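Sulfate adenylyltransferase (Allochromatium vinosum, PDB 4DNX) catalyses the transfer of the adenylyl group of ATP to sulfate, giving adenosine 5'-phosphosulfate and diphosphate, in the sulfur metabolism of Allochromatium vinosum. Local coordinates at residues R23-A28 with Q162-S167; G50-L55 with Y265-L270; Q134-S139 with P144-F149; P274-L279 with D297-G302. All blocks are in the same frame, centred on the assembly; numbering follows the deposited sequence.

Interaction 1: residues R23-A28 with Q162-S167; sequences RLSSEA and QVLNFS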
loop_
_atom_site.group_PDB
_atom_site.type_symbol
_atom_site.label_atom_id
_atom_site.label_comp_id
_atom_site.label_asym_id
_atom_site.label_seq_id
_atom_site.Cartn_x
_atom_site.Cartn_y
_atom_site.Cartn_z
ATOM N N ARG A 23 -8.488 -12.148 16.071
ATOM C CA ARG A 23 -8.987 -13.424 16.617
ATOM C C ARG A 23 -8.419 -14.646 15.874
ATOM O O ARG A 23 -8.046 -15.660 16.525
ATOM C CB ARG A 23 -10.511 -13.459 16.593
ATOM C CG ARG A 23 -11.101 -12.570 17.676
ATOM C CD ARG A 23 -12.543 -12.155 17.394
ATOM N NE ARG A 23 -13.458 -13.283 17.475
ATOM C CZ ARG A 23 -14.145 -13.628 18.561
ATOM N NH1 ARG A 23 -14.019 -12.933 19.688
ATOM N NH2 ARG A 23 -14.949 -14.681 18.520
ATOM N N LEU A 24 -8.356 -14.545 14.543
ATOM C CA LEU A 24 -7.826 -15.628 13.712
ATOM C C LEU A 24 -6.322 -15.815 13.936
ATOM O O LEU A 24 -5.822 -16.954 14.011
ATOM C CB LEU A 24 -8.121 -15.376 12.219
ATOM C CG LEU A 24 -9.597 -15.641 11.843
ATOM C CD1 LEU A 24 -9.939 -15.231 10.382
ATOM C CD2 LEU A 24 -9.962 -17.108 12.058
ATOM N N SER A 25 -5.600 -14.698 14.011
ATOM C CA SER A 25 -4.151 -14.756 14.280
ATOM C C SER A 25 -3.894 -15.459 15.608
ATOM O O SER A 25 -2.974 -16.295 15.725
ATOM C CB SER A 25 -3.550 -13.353 14.363
ATOM O OG SER A 25 -3.503 -12.850 13.067
ATOM N N SER A 26 -4.699 -15.116 16.612
ATOM C CA SER A 26 -4.568 -15.752 17.922
ATOM C C SER A 26 -4.848 -17.240 17.846
ATOM O O SER A 26 -4.090 -18.055 18.402
ATOM C CB SER A 26 -5.525 -15.100 18.924
ATOM O OG SER A 26 -4.940 -13.926 19.429
ATOM N N GLU A 27 -5.933 -17.594 17.163
ATOM C CA GLU A 27 -6.337 -18.997 16.984
ATOM C C GLU A 27 -5.262 -19.801 16.273
ATOM O O GLU A 27 -5.013 -20.958 16.634
ATOM C CB GLU A 27 -7.616 -19.082 16.142
ATOM C CG GLU A 27 -8.240 -20.473 16.106
ATOM C CD GLU A 27 -9.405 -20.624 15.121
ATOM O OE1 GLU A 27 -9.810 -19.620 14.481
ATOM O OE2 GLU A 27 -9.916 -21.775 14.975
ATOM N N ALA A 28 -4.676 -19.195 15.246
ATOM C CA ALA A 28 -3.722 -19.907 14.403
ATOM C C ALA A 28 -2.482 -20.362 15.174
ATOM O O ALA A 28 -1.846 -21.359 14.782
ATOM C CB ALA A 28 -3.334 -19.052 13.166
ATOM N N GLN A 162 -8.585 -18.251 4.745
ATOM C CA GLN A 162 -8.639 -16.857 5.235
ATOM C C GLN A 162 -7.186 -16.418 5.348
ATOM O O GLN A 162 -6.405 -17.004 6.121
ATOM C CB GLN A 162 -9.339 -16.796 6.596
ATOM C CG GLN A 162 -10.797 -17.234 6.514
ATOM C CD GLN A 162 -11.389 -17.551 7.901
ATOM O OE1 GLN A 162 -10.984 -18.510 8.599
ATOM N NE2 GLN A 162 -12.330 -16.748 8.300
ATOM N N VAL A 163 -6.844 -15.368 4.607
ATOM C CA VAL A 163 -5.456 -14.869 4.481
ATOM C C VAL A 163 -5.178 -13.731 5.468
ATOM O O VAL A 163 -6.000 -12.801 5.600
ATOM C CB VAL A 163 -5.164 -14.454 3.037
ATOM C CG1 VAL A 163 -3.722 -13.903 2.952
ATOM C CG2 VAL A 163 -5.419 -15.652 2.071
ATOM N N LEU A 164 -4.075 -13.830 6.222
ATOM C CA LEU A 164 -3.780 -12.916 7.323
ATOM C C LEU A 164 -2.770 -11.828 6.959
ATOM O O LEU A 164 -2.655 -10.802 7.639
ATOM C CB LEU A 164 -3.282 -13.710 8.558
ATOM C CG LEU A 164 -4.310 -14.716 9.088
ATOM C CD1 LEU A 164 -3.725 -15.338 10.365
ATOM C CD2 LEU A 164 -5.650 -14.058 9.416
ATOM N N ASN A 165 -2.002 -12.079 5.912
ATOM C CA ASN A 165 -1.011 -11.079 5.439
ATOM C C ASN A 165 -0.605 -11.390 4.025
ATOM O O ASN A 165 -1.045 -12.409 3.425
ATOM C CB ASN A 165 0.221 -11.009 6.361
ATOM C CG ASN A 165 0.936 -12.338 6.486
ATOM O OD1 ASN A 165 1.577 -12.802 5.536
ATOM N ND2 ASN A 165 0.813 -12.965 7.667
ATOM N N PHE A 166 0.203 -10.483 3.455
ATOM C CA PHE A 166 0.671 -10.654 2.075
ATOM C C PHE A 166 2.133 -10.971 2.001
ATOM O O PHE A 166 2.797 -10.648 0.986
ATOM C CB PHE A 166 0.319 -9.398 1.275
ATOM C CG PHE A 166 -1.181 -9.132 1.245
ATOM C CD1 PHE A 166 -2.040 -10.066 0.677
ATOM C CD2 PHE A 166 -1.725 -7.942 1.713
ATOM C CE1 PHE A 166 -3.423 -9.860 0.627
ATOM C CE2 PHE A 166 -3.133 -7.720 1.633
ATOM C CZ PHE A 166 -3.973 -8.668 1.096
ATOM N N SER A 167 2.629 -11.625 3.043
ATOM C CA SER A 167 4.004 -12.195 3.006
ATOM C C SER A 167 5.071 -11.057 2.843
ATOM O O SER A 167 4.842 -9.849 3.175
ATOM C CB SER A 167 4.044 -13.291 1.917
ATOM O OG SER A 167 5.286 -14.044 1.916
#
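The carboxamide of Gln162 presents one face to Leu24. The methyl CD1 of Leu24 stands over that face, 3.7 Å from Gln162 CD and 3.5 Å from Gln162 NE2. The second methyl, Leu24 CD2, sits farther out and comes nearest to Gln162 OE1, at 3.9 Å. The two side chains cross at about a right angle. Leu24 has CG anti to the carbonyl carbon (chi1 -75°), which sends both methyls from helix 18-28 to the glutamine. The same leucine meets Leu164 lower on its stem: Leu24 CB lies 4.0 Å from Leu164 CD2. The other methyl of Leu164, CD1, reaches the next residue of the helix and lies 3.7 Å from Ser25 OG. That hydroxyl is hydrogen-bonded to the backbone oxygen of His21, within the same helix. No hydrogen bond joins the two segments directly. Arg98 links them from outside, with a salt bridge to Glu27 and a weak hydrogen bond to Gln162 OE1. The contact lays helix 18-28 of the PUA-like domain against the end of strand 155-163. A bound MES molecule, probably from the crystallisation liquor, lies about 4 Å from the Gln162 side chain. The chemistry is therefore divided: leucine methyls supply the direct contact by van der Waals packing, while Ser25 OG, Glu27 and, weakly, Gln162 OE1 are held by partners outside the segments, so the fit probably rests more on shape than on charge.

Interaction 2: residues G50-L55 with Y265-L270; sequences GYFSPL and YGFDML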
loop_
_atom_site.group_PDB
_atom_site.type_symbol
_atom_site.label_atom_id
_atom_site.label_comp_id
_atom_site.label_asym_id
_atom_site.label_seq_id
_atom_site.Cartn_x
_atom_site.Cartn_y
_atom_site.Cartn_z
ATOM N N GLY A 50 -7.350 -10.616 -3.906
ATOM C CA GLY A 50 -8.483 -10.486 -4.853
ATOM C C GLY A 50 -8.129 -10.746 -6.324
ATOM O O GLY A 50 -9.008 -10.718 -7.207
ATOM N N TYR A 51 -6.859 -11.006 -6.616
ATOM C CA TYR A 51 -6.465 -11.279 -7.992
ATOM C C TYR A 51 -7.109 -12.571 -8.551
ATOM O O TYR A 51 -7.374 -12.670 -9.761
ATOM C CB TYR A 51 -4.953 -11.382 -8.084
ATOM C CG TYR A 51 -4.251 -10.031 -7.980
ATOM C CD1 TYR A 51 -4.359 -9.091 -9.021
ATOM C CD2 TYR A 51 -3.468 -9.707 -6.854
ATOM C CE1 TYR A 51 -3.715 -7.846 -8.935
ATOM C CE2 TYR A 51 -2.805 -8.497 -6.729
ATOM C CZ TYR A 51 -2.929 -7.555 -7.799
ATOM O OH TYR A 51 -2.262 -6.365 -7.702
ATOM N N PHE A 52 -7.333 -13.577 -7.688
ATOM C CA PHE A 52 -7.917 -14.844 -8.141
ATOM C C PHE A 52 -9.386 -14.963 -7.735
ATOM O O PHE A 52 -9.965 -16.053 -7.641
ATOM C CB PHE A 52 -7.093 -16.037 -7.619
ATOM C CG PHE A 52 -5.714 -16.177 -8.234
ATOM C CD1 PHE A 52 -5.275 -15.410 -9.338
ATOM C CD2 PHE A 52 -4.834 -17.068 -7.663
ATOM C CE1 PHE A 52 -3.996 -15.594 -9.875
ATOM C CE2 PHE A 52 -3.516 -17.260 -8.191
ATOM C CZ PHE A 52 -3.101 -16.530 -9.260
ATOM N N SER A 53 -10.031 -13.807 -7.573
ATOM C CA SER A 53 -11.460 -13.823 -7.300
ATOM C C SER A 53 -12.316 -14.430 -8.429
ATOM O O SER A 53 -11.913 -14.311 -9.607
ATOM C CB SER A 53 -11.950 -12.354 -7.130
ATOM O OG SER A 53 -13.373 -12.287 -6.922
ATOM N N PRO A 54 -13.120 -15.416 -8.051
ATOM C CA PRO A 54 -13.954 -15.375 -6.852
ATOM C C PRO A 54 -13.615 -16.683 -6.116
ATOM O O PRO A 54 -14.419 -17.159 -5.285
ATOM C CB PRO A 54 -15.394 -15.417 -7.387
ATOM C CG PRO A 54 -15.288 -16.250 -8.599
ATOM C CD PRO A 54 -13.948 -15.849 -9.217
ATOM N N LEU A 55 -12.461 -17.289 -6.410
ATOM C CA LEU A 55 -12.158 -18.595 -5.798
ATOM C C LEU A 55 -11.909 -18.484 -4.293
ATOM O O LEU A 55 -11.393 -17.476 -3.790
ATOM C CB LEU A 55 -10.941 -19.245 -6.484
ATOM C CG LEU A 55 -11.237 -20.015 -7.787
ATOM C CD1 LEU A 55 -11.888 -19.162 -8.827
ATOM C CD2 LEU A 55 -9.927 -20.552 -8.351
ATOM N N TYR A 265 2.698 -6.718 -7.723
ATOM C CA TYR A 265 2.000 -7.840 -7.131
ATOM C C TYR A 265 3.010 -8.951 -6.879
ATOM O O TYR A 265 4.126 -8.906 -7.375
ATOM C CB TYR A 265 0.883 -8.329 -8.073
ATOM C CG TYR A 265 1.389 -9.003 -9.331
ATOM C CD1 TYR A 265 1.983 -8.270 -10.347
ATOM C CD2 TYR A 265 1.371 -10.409 -9.435
ATOM C CE1 TYR A 265 2.458 -8.886 -11.464
ATOM C CE2 TYR A 265 1.870 -11.049 -10.570
ATOM C CZ TYR A 265 2.427 -10.269 -11.557
ATOM O OH TYR A 265 2.884 -10.884 -12.694
ATOM N N GLY A 266 2.581 -9.943 -6.102
ATOM C CA GLY A 266 3.486 -11.068 -5.763
ATOM C C GLY A 266 2.891 -12.426 -6.125
ATOM O O GLY A 266 1.814 -12.778 -5.642
ATOM N N PHE A 267 3.629 -13.181 -6.964
ATOM C CA PHE A 267 3.184 -14.491 -7.455
ATOM C C PHE A 267 4.386 -15.160 -8.188
ATOM O O PHE A 267 5.043 -14.515 -9.013
ATOM C CB PHE A 267 2.047 -14.311 -8.477
ATOM C CG PHE A 267 1.514 -15.611 -9.044
ATOM C CD1 PHE A 267 0.853 -16.540 -8.217
ATOM C CD2 PHE A 267 1.662 -15.895 -10.394
ATOM C CE1 PHE A 267 0.349 -17.736 -8.763
ATOM C CE2 PHE A 267 1.164 -17.076 -10.941
ATOM C CZ PHE A 267 0.492 -18.005 -10.095
ATOM N N ASP A 268 4.683 -16.424 -7.887
ATOM C CA ASP A 268 5.861 -17.044 -8.530
ATOM C C ASP A 268 5.555 -17.320 -9.997
ATOM O O ASP A 268 4.530 -17.908 -10.321
ATOM C CB ASP A 268 6.269 -18.341 -7.808
ATOM C CG ASP A 268 6.949 -18.084 -6.460
ATOM O OD1 ASP A 268 7.376 -16.934 -6.187
ATOM O OD2 ASP A 268 7.087 -19.047 -5.657
ATOM N N MET A 269 6.461 -16.890 -10.881
ATOM C CA MET A 269 6.313 -17.176 -12.309
ATOM C C MET A 269 6.188 -18.680 -12.604
ATOM O O MET A 269 6.932 -19.504 -12.027
ATOM C CB MET A 269 7.540 -16.647 -13.077
ATOM C CG MET A 269 7.705 -15.136 -13.084
ATOM S SD MET A 269 9.405 -14.688 -13.642
ATOM C CE MET A 269 9.378 -15.277 -15.331
ATOM N N LEU A 270 5.268 -19.030 -13.512
ATOM C CA LEU A 270 5.124 -20.422 -13.962
ATOM C C LEU A 270 5.979 -20.793 -15.180
ATOM O O LEU A 270 6.191 -21.981 -15.485
ATOM C CB LEU A 270 3.652 -20.738 -14.275
ATOM C CG LEU A 270 2.630 -20.511 -13.158
ATOM C CD1 LEU A 270 1.231 -20.659 -13.690
ATOM C CD2 LEU A 270 2.846 -21.549 -12.028
#
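The seam between the PUA-like domain and the ATP-sulfurylase domain runs through this buried contact. On one side is the type I turn Gly50 to Ser53, which follows helix 38-48. Gly50 closes that helix in a Schellman motif. On the other side is the end of strand 260-266 and the loop after it. Phe52 and Phe267 form an offset edge-to-face pair, with planes at 85° and centroids 5.5 Å apart. The edge of Phe52 points at one face of Phe267, and Phe52 CZ lies 3.7 Å from Phe267 CE1. Phe267 has CG anti to its own N (chi1 -180°), which carries its ring across to meet that edge. Leu279 and Met46 also touch both rings. With an alanine here instead of Phe267, the edge of Phe52 would probably lose its aromatic face, and a gap would be likely to open beside Leu279 and Met46.

The second pair is not ring to ring. Tyr51 meets the stem of Tyr265, with Tyr51 OH 3.7 Å from Tyr265 CB. Tyr265 CG lies between the backbone N and the carbonyl carbon (chi1 70°), and its ring leads away to stack on His227. The Tyr51 hydroxyl is hydrogen-bonded to Arg178 O and His227 NE2, so His227 serves both tyrosines. Aromatic side chains thus join a turn of the PUA-like domain to the loop after strand 260-266 and to the end of that strand, the outermost of five parallel strands in the core of a Rossmann-like fold.

Interaction 3: residues Q134-S139 with P144-F149; sequences QVYGTS and PGVETF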
loop_
_atom_site.group_PDB
_atom_site.type_symbol
_atom_site.label_atom_id
_atom_site.label_comp_id
_atom_site.label_asym_id
_atom_site.label_seq_id
_atom_site.Cartn_x
_atom_site.Cartn_y
_atom_site.Cartn_z
ATOM N N GLN A 134 -0.536 -30.576 -19.699
ATOM C CA GLN A 134 -1.605 -29.623 -20.061
ATOM C C GLN A 134 -1.287 -28.164 -19.675
ATOM O O GLN A 134 -1.527 -27.223 -20.465
ATOM C CB GLN A 134 -2.949 -30.068 -19.457
ATOM C CG GLN A 134 -3.491 -31.354 -20.073
ATOM C CD GLN A 134 -4.018 -31.121 -21.471
ATOM O OE1 GLN A 134 -5.079 -30.530 -21.653
ATOM N NE2 GLN A 134 -3.273 -31.548 -22.459
ATOM N N VAL A 135 -0.740 -27.963 -18.480
ATOM C CA VAL A 135 -0.446 -26.585 -18.010
ATOM C C VAL A 135 0.794 -25.994 -18.693
ATOM O O VAL A 135 0.775 -24.836 -19.148
ATOM C CB VAL A 135 -0.288 -26.525 -16.495
ATOM C CG1 VAL A 135 0.203 -25.137 -16.047
ATOM C CG2 VAL A 135 -1.634 -26.829 -15.804
ATOM N N TYR A 136 1.862 -26.783 -18.762
ATOM C CA TYR A 136 3.173 -26.288 -19.222
ATOM C C TYR A 136 3.476 -26.571 -20.694
ATOM O O TYR A 136 4.468 -26.065 -21.232
ATOM C CB TYR A 136 4.298 -26.834 -18.305
ATOM C CG TYR A 136 4.096 -26.423 -16.854
ATOM C CD1 TYR A 136 4.512 -25.171 -16.376
ATOM C CD2 TYR A 136 3.450 -27.282 -15.966
ATOM C CE1 TYR A 136 4.290 -24.778 -15.031
ATOM C CE2 TYR A 136 3.242 -26.909 -14.614
ATOM C CZ TYR A 136 3.666 -25.681 -14.152
ATOM O OH TYR A 136 3.444 -25.309 -12.836
ATOM N N GLY A 137 2.635 -27.389 -21.332
ATOM C CA GLY A 137 2.797 -27.743 -22.744
ATOM C C GLY A 137 4.009 -28.593 -23.066
ATOM O O GLY A 137 4.466 -28.633 -24.212
ATOM N N THR A 138 4.530 -29.288 -22.062
ATOM C CA THR A 138 5.691 -30.158 -22.256
ATOM C C THR A 138 5.850 -31.039 -21.038
ATOM O O THR A 138 5.316 -30.726 -19.958
ATOM C CB THR A 138 7.001 -29.347 -22.402
ATOM O OG1 THR A 138 8.080 -30.257 -22.677
ATOM C CG2 THR A 138 7.321 -28.582 -21.131
ATOM N N SER A 139 6.625 -32.112 -21.217
ATOM C CA SER A 139 6.954 -32.990 -20.111
ATOM C C SER A 139 8.439 -32.876 -19.751
ATOM O O SER A 139 8.914 -33.524 -18.812
ATOM C CB SER A 139 6.577 -34.432 -20.469
ATOM O OG SER A 139 5.165 -34.576 -20.439
ATOM N N PRO A 144 11.610 -25.085 -16.144
ATOM C CA PRO A 144 11.684 -24.774 -14.717
ATOM C C PRO A 144 10.326 -24.811 -14.013
ATOM O O PRO A 144 10.264 -25.091 -12.824
ATOM C CB PRO A 144 12.297 -23.359 -14.678
ATOM C CG PRO A 144 11.920 -22.752 -16.017
ATOM C CD PRO A 144 11.898 -23.899 -16.991
ATOM N N GLY A 145 9.245 -24.548 -14.747
ATOM C CA GLY A 145 7.920 -24.557 -14.149
ATOM C C GLY A 145 7.496 -26.018 -13.927
ATOM O O GLY A 145 6.878 -26.319 -12.940
ATOM N N VAL A 146 7.790 -26.886 -14.887
ATOM C CA VAL A 146 7.570 -28.334 -14.750
ATOM C C VAL A 146 8.296 -28.854 -13.490
ATOM O O VAL A 146 7.699 -29.617 -12.683
ATOM C CB VAL A 146 8.069 -29.078 -16.017
ATOM C CG1 VAL A 146 8.199 -30.586 -15.782
ATOM C CG2 VAL A 146 7.118 -28.806 -17.211
ATOM N N GLU A 147 9.552 -28.445 -13.330
ATOM C CA GLU A 147 10.398 -28.975 -12.235
ATOM C C GLU A 147 9.810 -28.552 -10.886
ATOM O O GLU A 147 9.649 -29.382 -9.996
ATOM C CB GLU A 147 11.843 -28.503 -12.360
ATOM C CG GLU A 147 12.796 -29.107 -11.309
ATOM C CD GLU A 147 14.203 -28.529 -11.409
ATOM O OE1 GLU A 147 15.134 -29.264 -11.805
ATOM O OE2 GLU A 147 14.383 -27.317 -11.115
ATOM N N THR A 148 9.461 -27.279 -10.738
ATOM C CA THR A 148 8.857 -26.789 -9.492
ATOM C C THR A 148 7.566 -27.513 -9.174
ATOM O O THR A 148 7.335 -27.942 -8.034
ATOM C CB THR A 148 8.617 -25.234 -9.578
ATOM O OG1 THR A 148 9.900 -24.598 -9.668
ATOM C CG2 THR A 148 7.812 -24.695 -8.369
ATOM N N PHE A 149 6.699 -27.659 -10.185
ATOM C CA PHE A 149 5.367 -28.235 -9.948
ATOM C C PHE A 149 5.517 -29.661 -9.422
ATOM O O PHE A 149 4.775 -30.086 -8.529
ATOM C CB PHE A 149 4.556 -28.219 -11.279
ATOM C CG PHE A 149 3.126 -28.734 -11.156
ATOM C CD1 PHE A 149 2.208 -28.080 -10.328
ATOM C CD2 PHE A 149 2.717 -29.878 -11.852
ATOM C CE1 PHE A 149 0.867 -28.562 -10.207
ATOM C CE2 PHE A 149 1.397 -30.367 -11.747
ATOM C CZ PHE A 149 0.480 -29.684 -10.923
HETATM O O HOH W 1 5.445 -24.380 -11.507
#
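Tyr136 lays its ring against the first turn of helix 144-149, over the peptide that joins Gly145 to Val146. Val146 N stands 3.9 Å above the plane, over the ring centre. The carbonyl carbon of Gly145 is on the same face but nearer the rim. Val135 CG1 covers the opposite face, so the ring is held between a peptide and a methyl. Gly145 suits this closeness, because a CB there would clash with Tyr136 CE1. Val146 and Tyr136 run past each other in opposite directions. Val146 CG2 is 3.6 Å from Tyr136 CB, and it also meets the methyl of Thr138, with Val146 CG2 3.9 Å from Thr138 CG2.

Phe149 lies one turn on and crosses Tyr136 obliquely, with the ring planes at 49°. Its stem comes nearest: Phe149 CB is 3.5 Å from Tyr136 OH. Its CG is anti to the backbone N (chi1 -177°), which turns the ring beside the hydroxyl end of Tyr136. The phenol oxygen is also 2.6 Å from a water, and this water donates to Gly145 O at 2.8 Å. The same carbonyl accepts the helical bond from Phe149 N. Outside the segments, His143 ND1 is hydrogen-bonded to Gly145 N and Val146 N, and its ring meets that of Tyr136.

The contact packs the end of helix 125-136, which stops at the positive-phi Gly137, against the next helix of the PUA-like domain. It combines apolar packing, a ring laid on a peptide and one water-mediated link, which gives the hydroxyl of a buried tyrosine a partner and ties it to the helix backbone.

Interaction 4: residues P274-L279 with D297-G302; sequences PREAVL and DHAGVG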
loop_
_atom_site.group_PDB
_atom_site.type_symbol
_atom_site.label_atom_id
_atom_site.label_comp_id
_atom_site.label_asym_id
_atom_site.label_seq_id
_atom_site.Cartn_x
_atom_site.Cartn_y
_atom_site.Cartn_z
ATOM N N PRO A 274 1.757 -19.429 -23.188
ATOM C CA PRO A 274 0.353 -19.150 -23.515
ATOM C C PRO A 274 -0.606 -19.455 -22.363
ATOM O O PRO A 274 -1.523 -18.662 -22.086
ATOM C CB PRO A 274 0.064 -20.038 -24.710
ATOM C CG PRO A 274 1.412 -20.365 -25.324
ATOM C CD PRO A 274 2.449 -20.199 -24.249
ATOM N N ARG A 275 -0.440 -20.588 -21.677
ATOM C CA ARG A 275 -1.325 -20.789 -20.513
ATOM C C ARG A 275 -1.211 -19.719 -19.391
ATOM O O ARG A 275 -2.224 -19.344 -18.768
ATOM C CB ARG A 275 -1.173 -22.174 -19.918
ATOM C CG ARG A 275 -2.212 -22.451 -18.798
ATOM C CD ARG A 275 -3.694 -22.551 -19.342
ATOM N NE ARG A 275 -3.867 -23.750 -20.126
ATOM C CZ ARG A 275 -4.390 -24.889 -19.649
ATOM N NH1 ARG A 275 -4.882 -24.949 -18.422
ATOM N NH2 ARG A 275 -4.448 -25.947 -20.416
ATOM N N GLU A 276 0.002 -19.226 -19.140
ATOM C CA GLU A 276 0.210 -18.232 -18.120
ATOM C C GLU A 276 -0.344 -16.881 -18.586
ATOM O O GLU A 276 -0.825 -16.104 -17.763
ATOM C CB GLU A 276 1.691 -18.131 -17.755
ATOM C CG GLU A 276 1.955 -17.237 -16.577
ATOM C CD GLU A 276 3.312 -17.475 -15.954
ATOM O OE1 GLU A 276 4.167 -18.011 -16.690
ATOM O OE2 GLU A 276 3.499 -17.120 -14.759
ATOM N N ALA A 277 -0.310 -16.640 -19.912
ATOM C CA ALA A 277 -0.867 -15.403 -20.469
ATOM C C ALA A 277 -2.372 -15.320 -20.167
ATOM O O ALA A 277 -2.890 -14.229 -19.884
ATOM C CB ALA A 277 -0.588 -15.297 -21.995
ATOM N N VAL A 278 -3.079 -16.456 -20.211
ATOM C CA VAL A 278 -4.499 -16.448 -19.859
ATOM C C VAL A 278 -4.701 -16.106 -18.366
ATOM O O VAL A 278 -5.642 -15.345 -18.000
ATOM C CB VAL A 278 -5.184 -17.795 -20.215
ATOM C CG1 VAL A 278 -6.661 -17.741 -19.849
ATOM C CG2 VAL A 278 -4.990 -18.053 -21.740
ATOM N N LEU A 279 -3.867 -16.692 -17.514
ATOM C CA LEU A 279 -3.909 -16.348 -16.087
ATOM C C LEU A 279 -3.672 -14.843 -15.863
ATOM O O LEU A 279 -4.404 -14.190 -15.086
ATOM C CB LEU A 279 -2.865 -17.168 -15.327
ATOM C CG LEU A 279 -2.907 -16.936 -13.823
ATOM C CD1 LEU A 279 -4.273 -17.400 -13.242
ATOM C CD2 LEU A 279 -1.722 -17.699 -13.160
ATOM N N ASP A 297 6.632 -14.069 -27.409
ATOM C CA ASP A 297 7.146 -14.970 -26.384
ATOM C C ASP A 297 6.717 -14.631 -24.975
ATOM O O ASP A 297 7.439 -14.842 -24.011
ATOM C CB ASP A 297 8.675 -15.093 -26.513
ATOM C CG ASP A 297 9.086 -15.827 -27.801
ATOM O OD1 ASP A 297 9.871 -15.264 -28.620
ATOM O OD2 ASP A 297 8.600 -16.980 -28.009
ATOM N N HIS A 298 5.512 -14.075 -24.834
ATOM C CA HIS A 298 5.038 -13.677 -23.529
ATOM C C HIS A 298 5.056 -14.837 -22.525
ATOM O O HIS A 298 4.537 -15.903 -22.838
ATOM C CB HIS A 298 3.634 -13.082 -23.669
ATOM C CG HIS A 298 3.095 -12.515 -22.392
ATOM N ND1 HIS A 298 3.297 -11.200 -22.019
ATOM C CD2 HIS A 298 2.387 -13.090 -21.389
ATOM C CE1 HIS A 298 2.701 -10.981 -20.853
ATOM N NE2 HIS A 298 2.159 -12.117 -20.443
ATOM N N ALA A 299 5.663 -14.595 -21.357
ATOM C CA ALA A 299 5.768 -15.567 -20.238
ATOM C C ALA A 299 6.488 -16.873 -20.620
ATOM O O ALA A 299 6.340 -17.900 -19.932
ATOM C CB ALA A 299 4.374 -15.871 -19.665
ATOM N N GLY A 300 7.273 -16.824 -21.681
ATOM C CA GLY A 300 7.934 -18.021 -22.234
ATOM C C GLY A 300 9.252 -18.369 -21.566
ATOM O O GLY A 300 9.748 -17.635 -20.695
ATOM N N VAL A 301 9.763 -19.531 -21.941
ATOM C CA VAL A 301 11.095 -20.022 -21.542
ATOM C C VAL A 301 11.549 -20.965 -22.641
ATOM O O VAL A 301 10.710 -21.581 -23.315
ATOM C CB VAL A 301 11.043 -20.720 -20.138
ATOM C CG1 VAL A 301 10.189 -21.963 -20.147
ATOM C CG2 VAL A 301 12.432 -20.988 -19.587
ATOM N N GLY A 302 12.866 -21.060 -22.849
ATOM C CA GLY A 302 13.443 -22.036 -23.782
ATOM C C GLY A 302 12.814 -21.941 -25.161
ATOM O O GLY A 302 12.538 -20.837 -25.650
#
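Ala299 and Glu276 meet by van der Waals contact. Ala299 points its methyl at helix 274-287, and Ala299 CB lies 4.0 Å from Glu276 CB. The same methyl rests near the carboxylate, 3.7 Å from Glu276 OE1. Beside it, Ala277 CB meets the imidazole of His298 obliquely, 3.8 Å from His298 CD2.

The polar bonds lie around these touches. Glu276 has CG anti to the backbone N (chi1 -173°) and an extended chain, and its two oxygens take backbone N-H groups: OE2 that of Leu270 and OE1 that of Ala272. A leucine at Glu276 would probably leave both N-H groups without their acceptor and free the loop before the helix to shift. His298 NE2 is hydrogen-bonded to His280 ND1 on the same helix.

Within 297-302, Gly300 N bonds to Asp297 O at 3.1 Å and closes a type II turn. Ala299 takes the positive-phi place in it. The backbone of Ala299 is also hydrogen-bonded to that of Gly273. The turn follows strand 291-294 of the parallel sheet and lies against the first turns of helix 274-287, where Pro274 and Ala277 also touch helix 309-316.

Interactions 2, 3 and 4 form a connected group. The centres of interactions 3 and 4 are 12 Å apart, those of 2 and 4 are 15 Å apart, and those of 2 and 3 are 18 Å apart. The hydrogen bond between Glu276 OE2 and Leu270 N, 2.9 Å long, is the joint between interactions 4 and 2. Leu270 O lies 3.4 Å from Tyr136 CE1 of interaction 3. Pro144 CD packs 3.9 Å from Val301 CG2, joining interactions 3 and 4 across the two domains. Interaction 1 stands apart in the PUA-like domain, about 6 Å from interaction 2 at the nearest atoms. Interactions 2 and 4 both use parts of the Rossmann-like domain, which, as in relatives, probably carries the nucleotide site.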